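Local coordinates for SusD superfamily protein (Parabacteroides distasonis, PDB 3OTN), which is a putative outer-membrane protein of the SusD family, probably involved in binding nutrients such as carbohydrates, at residues A[463-468]-A[477-482]. Numbering follows the deposited sequence.
With EDO (1,2-ethanediol), chain Q.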
loop_
_atom_site.group_PDB
_atom_site.type_symbol
_atom_site.label_atom_id
_atom_site.label_comp_id
_atom_site.label_asym_id
_atom_site.label_seq_id
_atom_site.Cartn_x
_atom_site.Cartn_y
_atom_site.Cartn_z
ATOM N N PHE A 463 0.784 -15.311 3.315
ATOM C CA PHE A 463 2.003 -15.662 2.617
ATOM C C PHE A 463 2.886 -16.458 3.554
ATOM O O PHE A 463 2.753 -16.354 4.772
ATOM C CB PHE A 463 2.739 -14.422 2.074
ATOM C CG PHE A 463 2.070 -13.827 0.868
ATOM C CD1 PHE A 463 2.074 -14.513 -0.352
ATOM C CD2 PHE A 463 1.438 -12.615 0.934
ATOM C CE1 PHE A 463 1.444 -13.996 -1.452
ATOM C CE2 PHE A 463 0.805 -12.089 -0.200
ATOM C CZ PHE A 463 0.822 -12.762 -1.363
ATOM N N PRO A 464 3.803 -17.257 2.986
ATOM C CA PRO A 464 4.642 -18.091 3.831
ATOM C C PRO A 464 5.712 -17.294 4.560
ATOM O O PRO A 464 6.174 -16.239 4.066
ATOM C CB PRO A 464 5.340 -19.042 2.826
ATOM C CG PRO A 464 4.879 -18.685 1.505
ATOM C CD PRO A 464 4.116 -17.422 1.556
ATOM N N ILE A 465 6.144 -17.829 5.684
ATOM C CA ILE A 465 7.327 -17.330 6.361
ATOM C C ILE A 465 8.471 -17.794 5.459
ATOM O O ILE A 465 8.470 -18.932 5.051
ATOM C CB ILE A 465 7.486 -17.917 7.763
ATOM C CG1 ILE A 465 6.202 -17.745 8.608
ATOM C CG2 ILE A 465 8.690 -17.297 8.464
ATOM C CD1 ILE A 465 5.601 -16.328 8.631
ATOM N N PRO A 466 9.423 -16.906 5.116
ATOM C CA PRO A 466 10.545 -17.284 4.231
ATOM C C PRO A 466 11.398 -18.417 4.746
ATOM O O PRO A 466 11.727 -18.453 5.935
ATOM C CB PRO A 466 11.408 -16.017 4.203
ATOM C CG PRO A 466 10.541 -14.939 4.511
ATOM C CD PRO A 466 9.464 -15.467 5.435
ATOM N N LEU A 467 11.787 -19.303 3.840
ATOM C CA LEU A 467 12.613 -20.421 4.161
ATOM C C LEU A 467 13.890 -19.960 4.843
ATOM O O LEU A 467 14.273 -20.562 5.822
ATOM C CB LEU A 467 12.983 -21.229 2.912
ATOM C CG LEU A 467 13.821 -22.495 3.165
ATOM C CD1 LEU A 467 13.138 -23.428 4.161
ATOM C CD2 LEU A 467 14.113 -23.223 1.822
ATOM N N SER A 468 14.531 -18.888 4.352
ATOM C CA SER A 468 15.758 -18.424 4.983
ATOM C C SER A 468 15.595 -18.121 6.489
ATOM O O SER A 468 16.474 -18.452 7.304
ATOM C CB SER A 468 16.311 -17.172 4.269
ATOM O OG SER A 468 15.379 -16.127 4.322
ATOM N N THR A 477 7.336 -21.203 13.422
ATOM C CA THR A 477 6.398 -22.088 12.707
ATOM C C THR A 477 6.114 -21.535 11.290
ATOM O O THR A 477 6.554 -20.425 10.935
ATOM C CB THR A 477 5.071 -22.238 13.477
ATOM O OG1 THR A 477 4.454 -20.947 13.611
ATOM C CG2 THR A 477 5.322 -22.850 14.874
ATOM N N GLN A 478 5.370 -22.312 10.500
ATOM C CA GLN A 478 4.959 -21.938 9.162
ATOM C C GLN A 478 3.444 -21.805 9.063
ATOM O O GLN A 478 2.688 -22.411 9.808
ATOM C CB GLN A 478 5.524 -22.929 8.147
ATOM C CG GLN A 478 5.228 -22.676 6.681
ATOM C CD GLN A 478 5.773 -21.358 6.164
ATOM O OE1 GLN A 478 5.088 -20.340 6.232
ATOM N NE2 GLN A 478 6.993 -21.369 5.631
ATOM N N ASN A 479 3.014 -20.943 8.159
ATOM C CA ASN A 479 1.615 -20.820 7.839
ATOM C C ASN A 479 1.115 -22.082 7.161
ATOM O O ASN A 479 1.843 -22.744 6.396
ATOM C CB ASN A 479 1.333 -19.529 7.047
ATOM C CG ASN A 479 1.475 -18.296 7.919
ATOM O OD1 ASN A 479 1.124 -18.330 9.114
ATOM N ND2 ASN A 479 1.989 -17.202 7.350
ATOM N N GLN A 480 -0.101 -22.473 7.535
ATOM C CA GLN A 480 -0.720 -23.676 6.979
ATOM C C GLN A 480 -0.695 -23.687 5.426
ATOM O O GLN A 480 -0.891 -22.639 4.780
ATOM C CB GLN A 480 -2.155 -23.830 7.492
ATOM C CG GLN A 480 -3.119 -22.768 7.050
ATOM C CD GLN A 480 -4.489 -22.971 7.646
ATOM O OE1 GLN A 480 -4.869 -24.088 7.958
ATOM N NE2 GLN A 480 -5.232 -21.896 7.809
ATOM N N GLY A 481 -0.455 -24.876 4.864
ATOM C CA GLY A 481 -0.382 -25.073 3.412
ATOM C C GLY A 481 0.991 -24.901 2.817
ATOM O O GLY A 481 1.200 -25.235 1.656
ATOM N N TYR A 482 1.953 -24.377 3.582
ATOM C CA TYR A 482 3.288 -24.115 3.048
ATOM C C TYR A 482 4.340 -24.960 3.764
ATOM O O TYR A 482 4.032 -25.623 4.736
ATOM C CB TYR A 482 3.661 -22.649 3.246
ATOM C CG TYR A 482 2.749 -21.629 2.584
ATOM C CD1 TYR A 482 2.639 -21.555 1.204
ATOM C CD2 TYR A 482 2.002 -20.725 3.354
ATOM C CE1 TYR A 482 1.806 -20.610 0.593
ATOM C CE2 TYR A 482 1.201 -19.763 2.760
ATOM C CZ TYR A 482 1.098 -19.715 1.380
ATOM O OH TYR A 482 0.276 -18.791 0.784
ATOM O OXT TYR A 482 5.521 -24.922 3.420
HETATM C C1 EDO Q . -3.036 -19.675 10.557
HETATM O O1 EDO Q . -4.207 -19.257 9.860
HETATM C C2 EDO Q . -2.048 -20.150 9.507
HETATM O O2 EDO Q . -1.593 -21.453 9.810
#
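The side-chain amide of Gln478 pairs with both backbone groups of Ile465, much as a strand neighbour would. Its OE1 accepts from Ile465 N at 2.8 Å, in the carbonyl plane and on a lone pair, while NE2 donates to Ile465 O at 2.9 Å. Gln478 CG lies anti to its own backbone nitrogen (chi1 -178°) and the chain then bends at chi2 (61°), which also lets OE1 take a second hydrogen bond from Asn479 N. Alongside, Asn479 sends ND2 to Phe463 O at 2.8 Å, the acceptor lying almost in its amide plane; ND2 also hydrogen-bonds Phe133 O, and OD1 accepts from Arg153 NH2. The tightly packed part continues at Pro464, whose CG sits 3.6 Å from the centroid of the Tyr482 ring in a CH-pi contact over one face, and Tyr482 OH hydrogen-bonds Leu462 O. Ile465 turns CG1 to Thr477 O and packs on Trp83 and Phe133. An alanine at Gln478 would probably leave Ile465 N and O, and Asn479 N, without these partners and weaken the grip on this stretch of the tail. On the looser, exposed side, the type II turn from Asn479 to Tyr482 carries Gln480, whose N binds a 1,2-ethanediol probably from the crystallisation liquor. Amide-to-backbone hydrogen bonds, with the proline-aromatic contact beside them, thus hold the C-terminal tail against the stretch leading into helix 467-472, and Asn479 extends the link to Phe133 and Arg153.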